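TRAP dicarboxylate transporter-DctP subunit (Desulfovibrio desulfuricans subsp. desulfuricans, PDB 4NHB) binds sn-glycerol-3-phosphate in the crystal and, as a TRAP periplasmic solute-binding protein, probably delivers it to a membrane transporter. Local coordinates at residues A[32-37]-A[85-90]; A[48-53]-A[260-265]; A[77-82]-A[90-95]; A[142-147]-A[238-243]. All blocks are in the same frame, centred on the assembly; numbering follows the deposited sequence.

Contact 1. Residues A[32-37]-A[85-90]; sequences KMAGMK and GIIQMC. With G3P (sn-glycerol-3-phosphate), chain P.
Lys-32 O is gripped by two backbone amides of the 85-90 segment: Met-89 N donates at 3.0 Å with an N-H...O angle of 159°, and Gln-88 N adds a weak, bent bond. The amide of the same lysine is held too, since Lys-32 N donates to the side-chain oxygen Gln-88 OE1 at 2.9 Å, lying in the carbonyl plane with a nearly straight 175° angle. Gln-88 can offer that oxygen because its chain folds back at chi2 (62°), which brings OE1 up to Lys-32 N. Further along, Ala-34 N donates to Met-89 O at 3.2 Å. The bridges Met-33 with Met-89 and Ala-34 with Cys-90 run parallel; helix 42-57 links 30-34 to its parallel neighbour 63-67, and helix 75-84 carries the chain from 63-67 across 30-34 to 89-92, beta-alpha-beta connections as in periplasmic binding proteins. Side chains alternate between the faces. On one, the methyl ends of the two methionines meet, Met-33 CE to Met-89 CE at 3.7 Å, and Phe-50 of helix 42-57 packs on both. On the other, Ala-34 CB touches Ile-87 CD1 at 3.8 Å, beside Thr-82 of helix 75-84. Past the strand end, Lys-37 NZ donates to the phosphate oxygen O4P of sn-glycerol-3-phosphate at 2.7 Å and also forms a salt bridge with Asp-215.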
loop_
_atom_site.group_PDB
_atom_site.type_symbol
_atom_site.label_atom_id
_atom_site.label_comp_id
_atom_site.label_asym_id
_atom_site.label_seq_id
_atom_site.Cartn_x
_atom_site.Cartn_y
_atom_site.Cartn_z
ATOM N N LYS A 32 -14.134 3.616 -14.538
ATOM C CA LYS A 32 -12.913 2.897 -14.834
ATOM C C LYS A 32 -11.972 3.126 -13.676
ATOM O O LYS A 32 -11.771 4.257 -13.260
ATOM C CB LYS A 32 -12.273 3.442 -16.088
ATOM C CG LYS A 32 -13.225 3.653 -17.266
ATOM C CD LYS A 32 -13.074 2.576 -18.283
ATOM C CE LYS A 32 -14.149 2.674 -19.365
ATOM N NZ LYS A 32 -13.609 3.161 -20.659
ATOM N N MET A 33 -11.440 2.032 -13.142
ATOM C CA MET A 33 -10.509 2.040 -12.048
ATOM C C MET A 33 -9.261 1.268 -12.413
ATOM O O MET A 33 -9.334 0.096 -12.798
ATOM C CB MET A 33 -11.124 1.334 -10.846
ATOM C CG MET A 33 -10.382 1.546 -9.562
ATOM S SD MET A 33 -11.061 0.536 -8.249
ATOM C CE MET A 33 -12.770 1.026 -8.174
ATOM N N ALA A 34 -8.119 1.896 -12.234
ATOM C CA ALA A 34 -6.855 1.225 -12.484
ATOM C C ALA A 34 -6.164 0.898 -11.184
ATOM O O ALA A 34 -6.325 1.593 -10.185
ATOM C CB ALA A 34 -5.957 2.102 -13.310
ATOM N N GLY A 35 -5.369 -0.160 -11.223
ATOM C CA GLY A 35 -4.508 -0.523 -10.116
ATOM C C GLY A 35 -3.218 -1.143 -10.573
ATOM O O GLY A 35 -2.937 -1.184 -11.774
ATOM N N MET A 36 -2.454 -1.650 -9.605
ATOM C CA MET A 36 -1.045 -1.955 -9.820
ATOM C C MET A 36 -0.727 -3.364 -9.400
ATOM O O MET A 36 0.434 -3.781 -9.505
ATOM C CB MET A 36 -0.137 -0.970 -9.044
ATOM C CG MET A 36 -0.298 -1.057 -7.542
ATOM S SD MET A 36 0.876 0.042 -6.641
ATOM C CE MET A 36 2.414 -0.850 -6.896
ATOM N N LYS A 37 -1.750 -4.108 -8.953
ATOM C CA LYS A 37 -1.522 -5.436 -8.380
ATOM C C LYS A 37 -2.221 -6.556 -9.162
ATOM O O LYS A 37 -3.201 -6.333 -9.879
ATOM C CB LYS A 37 -1.900 -5.501 -6.881
ATOM C CG LYS A 37 -1.161 -4.546 -5.957
ATOM C CD LYS A 37 0.373 -4.790 -5.954
ATOM C CE LYS A 37 1.093 -3.774 -5.060
ATOM N NZ LYS A 37 2.535 -4.133 -4.829
ATOM N N GLY A 85 -9.159 12.845 -14.979
ATOM C CA GLY A 85 -10.511 12.369 -15.197
ATOM C C GLY A 85 -10.649 11.537 -16.448
ATOM O O GLY A 85 -11.737 11.098 -16.838
ATOM N N ILE A 86 -9.525 11.288 -17.090
ATOM C CA ILE A 86 -9.514 10.324 -18.184
ATOM C C ILE A 86 -10.047 8.993 -17.724
ATOM O O ILE A 86 -10.771 8.315 -18.463
ATOM C CB ILE A 86 -8.119 10.190 -18.760
ATOM C CG1 ILE A 86 -7.809 11.518 -19.452
ATOM C CG2 ILE A 86 -8.063 9.013 -19.704
ATOM C CD1 ILE A 86 -6.427 11.738 -19.664
ATOM N N ILE A 87 -9.693 8.619 -16.499
ATOM C CA ILE A 87 -10.396 7.522 -15.801
ATOM C C ILE A 87 -10.938 8.094 -14.498
ATOM O O ILE A 87 -10.469 9.152 -14.065
ATOM C CB ILE A 87 -9.520 6.273 -15.533
ATOM C CG1 ILE A 87 -8.354 6.615 -14.608
ATOM C CG2 ILE A 87 -9.080 5.668 -16.863
ATOM C CD1 ILE A 87 -7.457 5.434 -14.215
ATOM N N GLN A 88 -11.910 7.423 -13.873
ATOM C CA GLN A 88 -12.565 8.027 -12.709
ATOM C C GLN A 88 -11.899 7.671 -11.380
ATOM O O GLN A 88 -11.864 8.497 -10.466
ATOM C CB GLN A 88 -14.051 7.674 -12.645
ATOM C CG GLN A 88 -14.880 8.177 -13.819
ATOM C CD GLN A 88 -14.430 7.587 -15.114
ATOM O OE1 GLN A 88 -14.266 6.379 -15.240
ATOM N NE2 GLN A 88 -14.199 8.450 -16.105
ATOM N N MET A 89 -11.369 6.455 -11.280
ATOM C CA MET A 89 -10.801 5.975 -10.025
ATOM C C MET A 89 -9.482 5.234 -10.177
ATOM O O MET A 89 -9.140 4.772 -11.262
ATOM C CB MET A 89 -11.801 5.041 -9.366
ATOM C CG MET A 89 -13.047 5.760 -8.944
ATOM S SD MET A 89 -14.162 4.657 -8.030
ATOM C CE MET A 89 -13.248 4.346 -6.511
ATOM N N CYS A 90 -8.749 5.106 -9.077
ATOM C CA CYS A 90 -7.520 4.304 -9.084
ATOM C C CYS A 90 -7.251 3.802 -7.684
ATOM O O CYS A 90 -7.714 4.400 -6.726
ATOM C CB CYS A 90 -6.308 5.089 -9.628
ATOM S SG CYS A 90 -5.677 6.437 -8.637
HETATM O O1 G3P P . 2.145 2.021 -0.873
HETATM C C1 G3P P . 3.379 1.966 -1.527
HETATM C C2 G3P P . 3.674 0.526 -1.968
HETATM O O2 G3P P . 2.649 0.087 -2.818
HETATM C C3 G3P P . 5.022 0.486 -2.706
HETATM O O1P G3P P . 5.569 -0.788 -2.582
HETATM O O4P G3P P . 3.910 -2.037 -3.854
HETATM O O2P G3P P . 5.935 -1.085 -5.067
HETATM O O3P G3P P . 6.204 -3.054 -3.561
HETATM P P G3P P . 5.393 -1.794 -3.850
#

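Contact 2. Residues A[48-53]-A[260-265]; sequences HLFGKY and EAAKRS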
loop_
_atom_site.group_PDB
_atom_site.type_symbol
_atom_site.label_atom_id
_atom_site.label_comp_id
_atom_site.label_asym_id
_atom_site.label_seq_id
_atom_site.Cartn_x
_atom_site.Cartn_y
_atom_site.Cartn_z
ATOM N N HIS A 48 -12.511 -5.027 -6.836
ATOM C CA HIS A 48 -13.667 -5.770 -7.313
ATOM C C HIS A 48 -14.817 -5.684 -6.308
ATOM O O HIS A 48 -15.984 -5.518 -6.694
ATOM C CB HIS A 48 -13.311 -7.237 -7.563
ATOM C CG HIS A 48 -12.443 -7.468 -8.766
ATOM N ND1 HIS A 48 -12.858 -7.200 -10.054
ATOM C CD2 HIS A 48 -11.174 -7.936 -8.869
ATOM C CE1 HIS A 48 -11.883 -7.498 -10.897
ATOM N NE2 HIS A 48 -10.850 -7.941 -10.200
ATOM N N LEU A 49 -14.496 -5.799 -5.019
ATOM C CA LEU A 49 -15.539 -5.789 -3.999
ATOM C C LEU A 49 -16.203 -4.426 -4.038
ATOM O O LEU A 49 -17.426 -4.346 -3.985
ATOM C CB LEU A 49 -15.024 -6.094 -2.574
ATOM C CG LEU A 49 -14.517 -7.482 -2.190
ATOM C CD1 LEU A 49 -13.782 -7.435 -0.839
ATOM C CD2 LEU A 49 -15.675 -8.466 -2.139
ATOM N N PHE A 50 -15.415 -3.355 -4.139
ATOM C CA PHE A 50 -16.005 -2.021 -4.296
ATOM C C PHE A 50 -16.974 -1.970 -5.457
ATOM O O PHE A 50 -18.044 -1.338 -5.369
ATOM C CB PHE A 50 -14.948 -0.956 -4.522
ATOM C CG PHE A 50 -15.499 0.350 -5.026
ATOM C CD1 PHE A 50 -15.900 1.333 -4.140
ATOM C CD2 PHE A 50 -15.601 0.594 -6.381
ATOM C CE1 PHE A 50 -16.388 2.557 -4.587
ATOM C CE2 PHE A 50 -16.115 1.806 -6.838
ATOM C CZ PHE A 50 -16.489 2.791 -5.942
ATOM N N GLY A 51 -16.581 -2.619 -6.546
ATOM C CA GLY A 51 -17.374 -2.624 -7.758
ATOM C C GLY A 51 -18.674 -3.369 -7.521
ATOM O O GLY A 51 -19.767 -2.882 -7.875
ATOM N N LYS A 52 -18.547 -4.543 -6.909
ATOM C CA LYS A 52 -19.701 -5.370 -6.573
ATOM C C LYS A 52 -20.693 -4.648 -5.663
ATOM O O LYS A 52 -21.897 -4.646 -5.912
ATOM C CB LYS A 52 -19.246 -6.667 -5.901
ATOM C CG LYS A 52 -20.385 -7.673 -5.619
ATOM C CD LYS A 52 -19.862 -8.851 -4.838
ATOM C CE LYS A 52 -19.688 -8.507 -3.342
ATOM N NZ LYS A 52 -19.090 -9.632 -2.536
ATOM N N TYR A 53 -20.179 -4.049 -4.602
ATOM C CA TYR A 53 -21.000 -3.313 -3.658
ATOM C C TYR A 53 -21.676 -2.085 -4.302
ATOM O O TYR A 53 -22.850 -1.794 -4.047
ATOM C CB TYR A 53 -20.136 -2.884 -2.482
ATOM C CG TYR A 53 -19.731 -3.988 -1.526
ATOM C CD1 TYR A 53 -20.602 -5.010 -1.193
ATOM C CD2 TYR A 53 -18.476 -3.978 -0.905
ATOM C CE1 TYR A 53 -20.236 -6.006 -0.306
ATOM C CE2 TYR A 53 -18.105 -4.959 -0.016
ATOM C CZ TYR A 53 -18.987 -5.979 0.297
ATOM O OH TYR A 53 -18.617 -6.977 1.184
ATOM N N GLU A 260 -20.077 4.298 0.790
ATOM C CA GLU A 260 -20.418 3.065 1.488
ATOM C C GLU A 260 -19.721 1.860 0.867
ATOM O O GLU A 260 -19.185 0.994 1.576
ATOM C CB GLU A 260 -21.940 2.852 1.470
ATOM N N ALA A 261 -19.739 1.774 -0.458
ATOM C CA ALA A 261 -19.009 0.703 -1.153
ATOM C C ALA A 261 -17.510 0.727 -0.838
ATOM O O ALA A 261 -16.910 -0.329 -0.612
ATOM C CB ALA A 261 -19.245 0.771 -2.632
ATOM N N ALA A 262 -16.917 1.912 -0.754
ATOM C CA ALA A 262 -15.485 2.005 -0.383
ATOM C C ALA A 262 -15.267 1.548 1.049
ATOM O O ALA A 262 -14.290 0.848 1.341
ATOM C CB ALA A 262 -14.951 3.400 -0.568
ATOM N N LYS A 263 -16.188 1.894 1.945
ATOM C CA LYS A 263 -16.020 1.536 3.340
ATOM C C LYS A 263 -16.161 0.027 3.500
ATOM O O LYS A 263 -15.343 -0.625 4.156
ATOM C CB LYS A 263 -17.034 2.263 4.225
ATOM C CG LYS A 263 -16.995 1.883 5.720
ATOM C CD LYS A 263 -15.549 1.803 6.298
ATOM C CE LYS A 263 -15.468 2.184 7.799
ATOM N NZ LYS A 263 -15.151 1.047 8.732
ATOM N N ARG A 264 -17.199 -0.534 2.906
ATOM C CA ARG A 264 -17.430 -1.977 3.015
ATOM C C ARG A 264 -16.257 -2.798 2.436
ATOM O O ARG A 264 -15.820 -3.784 3.029
ATOM C CB ARG A 264 -18.746 -2.386 2.333
ATOM C CG ARG A 264 -19.988 -1.628 2.786
ATOM C CD ARG A 264 -20.974 -2.494 3.606
ATOM N NE ARG A 264 -21.421 -3.739 2.960
ATOM C CZ ARG A 264 -22.517 -3.877 2.200
ATOM N NH1 ARG A 264 -23.297 -2.841 1.926
ATOM N NH2 ARG A 264 -22.817 -5.065 1.676
ATOM N N SER A 265 -15.784 -2.394 1.259
ATOM C CA SER A 265 -14.668 -3.028 0.617
ATOM C C SER A 265 -13.400 -2.959 1.495
ATOM O O SER A 265 -12.733 -3.960 1.703
ATOM C CB SER A 265 -14.404 -2.378 -0.737
ATOM O OG SER A 265 -13.225 -2.932 -1.219
HETATM O O HOH W 1 -20.366 -6.043 3.245
#
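Tyr-53 and Arg-264 make the cation-pi part of this helix pair: Arg-264 CZ lies 4.4 Å from the centroid of the Tyr-53 ring, off-centre, with the guanidinium plane turned 46° from the ring. NH2 makes the close approach, 3.4 Å from Tyr-53 CE1, while on the same face Arg-264 CB lies over the other edge, 3.5 Å from Tyr-53 CE2. Bends at chi2 and chi3 fold the arginine back over the tyrosine. The apolar contacts centre on Ala-261, whose CB sits 3.7 Å from Phe-50 CD1 and 3.8 Å from Tyr-53 CB. At its edge, the Phe-50 ring meets the backbone of Ala-262, with CD1 3.6 Å from Ala-262 N. Small residues of helix 260-265 thus admit the aromatic side chains of 48-53, and the short segment axes approach to 8.3 Å at an angle of 136°. This joins helix 42-57, which follows the first strand of the binding-protein fold, to the long helix 252-286 from much later in the chain. Polar links are indirect or lead outward. One water accepts from Arg-264 NE at 2.6 Å and gives a weak bond to Tyr-53 OH, which is hydrogen-bonded to Asp-268 as well. Ser-265 OG bonds to Gly-46 O, and its CB packs against the backbone of Phe-50.

Contact 3. Residues A[77-82]-A[90-95]; sequences AYIAAT and CATGTQ. With G3P (sn-glycerol-3-phosphate), chain P.
The Tyr-78 ring lies against strand 90-92 with Thr-92 CB at its edge, near the ring plane, and Cys-90 CB approaching CD1 obliquely at 3.5 Å. Cys-90 SG is also an edge partner, 5.2 Å from the ring centroid and 81° off the normal, a sulfur-aromatic contact. The phenol end is polar: Tyr-78 OH gives a weak hydrogen bond to Ala-91 O at 2.7 Å and receives another weak one from Thr-92 OG1. A chi1 of 71° sets the ring between the backbone N and carbonyl carbon of Tyr-78, directing it along the strand. Thr-82 OG1 bonds back to Tyr-78 O at 2.8 Å, while Thr-82 N reaches that oxygen from the opposite face of the carbonyl plane; the same hydroxyl oxygen packs 3.3 Å from Cys-90 CB. Nearer the ligand, Ile-79 CD1 touches Thr-92 CG2 and, at 3.8 Å, Gln-95 CB, its side chain crossing both at about a right angle. Gln-95 NE2 is hydrogen-bonded to Glu-75 and only weakly to G3P O2, and Gln-95 OE1 accepts a weak bond from Gly-93 N. Thr-94 N donates to G3P O1 at 3.1 Å with a 161° angle. Helix 75-84 thus packs on the strand that follows it, and the turn beyond the strand's C-terminal end supplies glycerol-binding groups, as in the ligand clefts of periplasmic binding proteins.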
loop_
_atom_site.group_PDB
_atom_site.type_symbol
_atom_site.label_atom_id
_atom_site.label_comp_id
_atom_site.label_asym_id
_atom_site.label_seq_id
_atom_site.Cartn_x
_atom_site.Cartn_y
_atom_site.Cartn_z
ATOM N N ALA A 77 1.528 7.005 -14.261
ATOM C CA ALA A 77 0.584 7.255 -15.350
ATOM C C ALA A 77 -0.870 7.187 -14.942
ATOM O O ALA A 77 -1.648 8.045 -15.325
ATOM C CB ALA A 77 0.814 6.307 -16.495
ATOM N N TYR A 78 -1.264 6.169 -14.181
ATOM C CA TYR A 78 -2.691 6.050 -13.928
ATOM C C TYR A 78 -3.117 7.069 -12.861
ATOM O O TYR A 78 -4.258 7.485 -12.887
ATOM C CB TYR A 78 -3.161 4.598 -13.649
ATOM C CG TYR A 78 -2.754 3.941 -12.329
ATOM C CD1 TYR A 78 -3.185 4.440 -11.105
ATOM C CD2 TYR A 78 -1.972 2.809 -12.330
ATOM C CE1 TYR A 78 -2.832 3.831 -9.921
ATOM C CE2 TYR A 78 -1.630 2.152 -11.153
ATOM C CZ TYR A 78 -2.070 2.646 -9.951
ATOM O OH TYR A 78 -1.720 1.967 -8.781
ATOM N N ILE A 79 -2.208 7.485 -11.964
ATOM C CA ILE A 79 -2.542 8.565 -11.005
ATOM C C ILE A 79 -2.870 9.831 -11.823
ATOM O O ILE A 79 -3.936 10.443 -11.690
ATOM C CB ILE A 79 -1.399 8.814 -9.984
ATOM C CG1 ILE A 79 -1.389 7.682 -8.947
ATOM C CG2 ILE A 79 -1.590 10.151 -9.284
ATOM C CD1 ILE A 79 -0.050 7.458 -8.177
ATOM N N ALA A 80 -1.987 10.139 -12.762
ATOM C CA ALA A 80 -2.143 11.326 -13.601
ATOM C C ALA A 80 -3.419 11.225 -14.392
ATOM O O ALA A 80 -4.138 12.200 -14.501
ATOM C CB ALA A 80 -0.950 11.461 -14.543
ATOM N N ALA A 81 -3.712 10.044 -14.940
ATOM C CA ALA A 81 -4.938 9.865 -15.708
ATOM C C ALA A 81 -6.164 10.042 -14.826
ATOM O O ALA A 81 -7.225 10.484 -15.309
ATOM C CB ALA A 81 -4.981 8.505 -16.369
ATOM N N THR A 82 -6.043 9.692 -13.546
ATOM C CA THR A 82 -7.199 9.800 -12.679
ATOM C C THR A 82 -7.364 11.265 -12.293
ATOM O O THR A 82 -8.490 11.746 -12.174
ATOM C CB THR A 82 -7.129 8.910 -11.433
ATOM O OG1 THR A 82 -6.835 7.545 -11.798
ATOM C CG2 THR A 82 -8.462 8.924 -10.717
ATOM N N CYS A 90 -8.749 5.106 -9.077
ATOM C CA CYS A 90 -7.520 4.304 -9.084
ATOM C C CYS A 90 -7.251 3.802 -7.684
ATOM O O CYS A 90 -7.714 4.400 -6.726
ATOM C CB CYS A 90 -6.308 5.089 -9.628
ATOM S SG CYS A 90 -5.677 6.437 -8.637
ATOM N N ALA A 91 -6.554 2.666 -7.585
ATOM C CA ALA A 91 -6.101 2.128 -6.302
ATOM C C ALA A 91 -4.586 2.255 -6.246
ATOM O O ALA A 91 -3.889 1.775 -7.152
ATOM C CB ALA A 91 -6.478 0.656 -6.178
ATOM N N THR A 92 -4.078 2.900 -5.209
ATOM C CA THR A 92 -2.641 2.991 -5.036
ATOM C C THR A 92 -2.332 3.326 -3.584
ATOM O O THR A 92 -3.269 3.456 -2.753
ATOM C CB THR A 92 -2.029 3.981 -6.063
ATOM O OG1 THR A 92 -0.620 3.764 -6.163
ATOM C CG2 THR A 92 -2.253 5.434 -5.677
ATOM N N GLY A 93 -1.042 3.447 -3.274
ATOM C CA GLY A 93 -0.591 3.735 -1.942
ATOM C C GLY A 93 0.181 5.048 -1.781
ATOM O O GLY A 93 -0.252 6.116 -2.233
ATOM N N THR A 94 1.324 4.973 -1.104
ATOM C CA THR A 94 2.050 6.196 -0.757
ATOM C C THR A 94 2.787 6.828 -1.954
ATOM O O THR A 94 3.590 7.782 -1.788
ATOM C CB THR A 94 3.047 5.944 0.367
ATOM O OG1 THR A 94 3.886 4.848 -0.019
ATOM C CG2 THR A 94 2.323 5.642 1.711
ATOM N N GLN A 95 2.535 6.283 -3.146
ATOM C CA GLN A 95 2.902 6.927 -4.404
ATOM C C GLN A 95 2.345 8.361 -4.433
ATOM O O GLN A 95 2.930 9.276 -4.999
ATOM C CB GLN A 95 2.359 6.126 -5.590
ATOM C CG GLN A 95 3.026 4.723 -5.843
ATOM C CD GLN A 95 2.467 3.603 -4.938
ATOM O OE1 GLN A 95 1.792 3.857 -3.928
ATOM N NE2 GLN A 95 2.744 2.371 -5.309
HETATM O O1 G3P P . 2.145 2.021 -0.873
HETATM C C1 G3P P . 3.379 1.966 -1.527
HETATM C C2 G3P P . 3.674 0.526 -1.968
HETATM O O2 G3P P . 2.649 0.087 -2.818
HETATM C C3 G3P P . 5.022 0.486 -2.706
HETATM O O1P G3P P . 5.569 -0.788 -2.582
HETATM O O4P G3P P . 3.910 -2.037 -3.854
HETATM O O2P G3P P . 5.935 -1.085 -5.067
HETATM O O3P G3P P . 6.204 -3.054 -3.561
HETATM P P G3P P . 5.393 -1.794 -3.850
#

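Contact 4. Residues A[142-147]-A[238-243]; sequences TLNAFP and HSLYIN. With G3P (sn-glycerol-3-phosphate), chain P.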
loop_
_atom_site.group_PDB
_atom_site.type_symbol
_atom_site.label_atom_id
_atom_site.label_comp_id
_atom_site.label_asym_id
_atom_site.label_seq_id
_atom_site.Cartn_x
_atom_site.Cartn_y
_atom_site.Cartn_z
ATOM N N THR A 142 -9.583 10.731 -1.334
ATOM C CA THR A 142 -9.216 9.437 -0.788
ATOM C C THR A 142 -10.418 8.794 -0.088
ATOM O O THR A 142 -10.891 9.314 0.922
ATOM C CB THR A 142 -8.081 9.671 0.212
ATOM O OG1 THR A 142 -7.061 10.480 -0.417
ATOM C CG2 THR A 142 -7.480 8.355 0.680
ATOM N N LEU A 143 -10.930 7.685 -0.603
ATOM C CA LEU A 143 -12.205 7.146 -0.097
ATOM C C LEU A 143 -12.062 6.155 1.054
ATOM O O LEU A 143 -13.029 5.879 1.775
ATOM C CB LEU A 143 -12.990 6.483 -1.230
ATOM C CG LEU A 143 -13.575 7.389 -2.332
ATOM C CD1 LEU A 143 -14.178 6.551 -3.479
ATOM C CD2 LEU A 143 -14.622 8.352 -1.753
ATOM N N ASN A 144 -10.889 5.550 1.200
ATOM C CA ASN A 144 -10.718 4.601 2.273
ATOM C C ASN A 144 -9.232 4.359 2.532
ATOM O O ASN A 144 -8.376 5.018 1.926
ATOM C CB ASN A 144 -11.479 3.299 1.949
ATOM C CG ASN A 144 -10.942 2.556 0.715
ATOM O OD1 ASN A 144 -9.883 2.884 0.166
ATOM N ND2 ASN A 144 -11.715 1.579 0.252
ATOM N N ALA A 145 -8.939 3.436 3.438
ATOM C CA ALA A 145 -7.574 2.956 3.686
ATOM C C ALA A 145 -7.656 1.473 4.077
ATOM O O ALA A 145 -8.549 1.071 4.804
ATOM C CB ALA A 145 -6.936 3.754 4.760
ATOM N N PHE A 146 -6.748 0.645 3.569
ATOM C CA PHE A 146 -6.830 -0.756 3.850
ATOM C C PHE A 146 -5.438 -1.329 3.681
ATOM O O PHE A 146 -4.591 -0.755 2.976
ATOM C CB PHE A 146 -7.869 -1.439 2.946
ATOM C CG PHE A 146 -7.618 -1.265 1.458
ATOM C CD1 PHE A 146 -6.736 -2.084 0.778
ATOM C CD2 PHE A 146 -8.258 -0.257 0.739
ATOM C CE1 PHE A 146 -6.514 -1.907 -0.592
ATOM C CE2 PHE A 146 -8.039 -0.082 -0.619
ATOM C CZ PHE A 146 -7.166 -0.907 -1.284
ATOM N N PRO A 147 -5.171 -2.455 4.332
ATOM C CA PRO A 147 -3.779 -2.906 4.279
ATOM C C PRO A 147 -3.506 -3.874 3.107
ATOM O O PRO A 147 -4.404 -4.596 2.655
ATOM C CB PRO A 147 -3.634 -3.687 5.579
ATOM C CG PRO A 147 -5.039 -4.274 5.804
ATOM C CD PRO A 147 -5.988 -3.219 5.288
ATOM N N HIS A 238 -3.020 0.906 1.196
ATOM C CA HIS A 238 -3.517 1.549 -0.027
ATOM C C HIS A 238 -4.913 2.153 0.132
ATOM O O HIS A 238 -5.561 1.977 1.158
ATOM C CB HIS A 238 -3.505 0.541 -1.164
ATOM C CG HIS A 238 -2.154 0.327 -1.757
ATOM N ND1 HIS A 238 -1.988 -0.160 -3.031
ATOM C CD2 HIS A 238 -0.904 0.539 -1.263
ATOM C CE1 HIS A 238 -0.696 -0.251 -3.305
ATOM N NE2 HIS A 238 -0.014 0.150 -2.246
ATOM N N SER A 239 -5.372 2.861 -0.890
ATOM C CA SER A 239 -6.695 3.493 -0.900
ATOM C C SER A 239 -7.313 3.418 -2.251
ATOM O O SER A 239 -6.623 3.279 -3.249
ATOM C CB SER A 239 -6.635 4.972 -0.522
ATOM O OG SER A 239 -5.933 5.132 0.674
ATOM N N LEU A 240 -8.630 3.526 -2.283
ATOM C CA LEU A 240 -9.328 3.812 -3.523
ATOM C C LEU A 240 -9.450 5.332 -3.623
ATOM O O LEU A 240 -9.914 6.005 -2.683
ATOM C CB LEU A 240 -10.721 3.172 -3.569
ATOM C CG LEU A 240 -10.802 1.655 -3.353
ATOM C CD1 LEU A 240 -12.256 1.218 -3.465
ATOM C CD2 LEU A 240 -9.924 0.894 -4.343
ATOM N N TYR A 241 -8.973 5.871 -4.736
ATOM C CA TYR A 241 -9.030 7.318 -4.956
ATOM C C TYR A 241 -10.025 7.599 -6.046
ATOM O O TYR A 241 -10.137 6.812 -6.977
ATOM C CB TYR A 241 -7.676 7.817 -5.392
ATOM C CG TYR A 241 -6.576 7.763 -4.342
ATOM C CD1 TYR A 241 -5.801 6.626 -4.172
ATOM C CD2 TYR A 241 -6.304 8.863 -3.531
ATOM C CE1 TYR A 241 -4.788 6.584 -3.225
ATOM C CE2 TYR A 241 -5.317 8.830 -2.591
ATOM C CZ TYR A 241 -4.550 7.713 -2.425
ATOM O OH TYR A 241 -3.518 7.712 -1.480
ATOM N N ILE A 242 -10.744 8.723 -5.956
ATOM C CA ILE A 242 -11.703 9.079 -6.982
ATOM C C ILE A 242 -11.473 10.494 -7.495
ATOM O O ILE A 242 -11.122 11.389 -6.735
ATOM C CB ILE A 242 -13.150 8.912 -6.504
ATOM C CG1 ILE A 242 -14.113 9.207 -7.633
ATOM C CG2 ILE A 242 -13.453 9.801 -5.268
ATOM C CD1 ILE A 242 -15.447 8.441 -7.519
ATOM N N ASN A 243 -11.622 10.690 -8.799
ATOM C CA ASN A 243 -11.481 12.018 -9.346
ATOM C C ASN A 243 -12.496 12.918 -8.647
ATOM O O ASN A 243 -13.695 12.616 -8.668
ATOM C CB ASN A 243 -11.757 12.023 -10.830
ATOM C CG ASN A 243 -11.676 13.413 -11.409
ATOM O OD1 ASN A 243 -12.648 14.154 -11.397
ATOM N ND2 ASN A 243 -10.500 13.792 -11.863
HETATM O O1 G3P P . 2.145 2.021 -0.873
HETATM C C1 G3P P . 3.379 1.966 -1.527
HETATM C C2 G3P P . 3.674 0.526 -1.968
HETATM O O2 G3P P . 2.649 0.087 -2.818
HETATM C C3 G3P P . 5.022 0.486 -2.706
HETATM O O1P G3P P . 5.569 -0.788 -2.582
HETATM O O4P G3P P . 3.910 -2.037 -3.854
HETATM O O2P G3P P . 5.935 -1.085 -5.067
HETATM O O3P G3P P . 6.204 -3.054 -3.561
HETATM P P G3P P . 5.393 -1.794 -3.850
#
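Asn-144 and its neighbours form the tightly packed part of this contact. Asn-144 OD1 accepts from Leu-240 N at 2.8 Å and 168°, and Asn-144 O accepts from Ser-239 OG at 2.7 Å, so the residue uses both its oxygens across the contact; its ND2 goes to Ala-262 O of helix 252-286. With chi1 at 64° the Asn-144 side chain swings over its own backbone, bringing OD1 to Leu-240 N, where it can stand in for a backbone acceptor. Phe-146 packs beside it, buried: His-238 O lies over one face of its ring, 3.5 Å above the plane and offset toward the rim. Two antiparallel ladders flank Asn-144, Thr-142 with Tyr-241 as a non-hydrogen-bonded pair and Phe-146 with His-238 as a hydrogen-bonded pair, and the register shifts by one residue between them. Strand 235-243 thereby pairs with both 140-142 and 146-155 in the mixed sheet of the binding protein. The more solvent-accessible end is at Leu-143, partly exposed though still packed on helix 252-286: its N donates to Leu-240 O at 2.9 Å, and its side chain meets Ile-242 apolarly, CD1 to CG2 at 3.8 Å. At the ligand end, His-238 turns its ring edge to the glycerol, NE2 lying 2.7 Å from G3P O2 in a hydrogen bond, while Glu-43 holds ND1.

In the fold
From the N terminus, strand 30-34 leads to helix 42-57, then through strand 63-67 and helix 75-84 to strand 89-92, where contact 1 closes its loop. Contact 3 closes a short one between helix 75-84 and the end of that strand; it crosses contact 1, sharing Cys-90. Contact 4 opens only after both have closed and joins segment 142-147 to strand 235-243, the sheet neighbour of 89-92. Contact 2 spans the longest separation: it starts within contact 1, crossing it, and encloses contacts 3 and 4 before closing on helix 252-286. Contacts 1, 3 and 4 all reach G3P, whereas contact 2 packs helices behind the sheet, Phe-50 meeting Met-33, Met-89 and Leu-240.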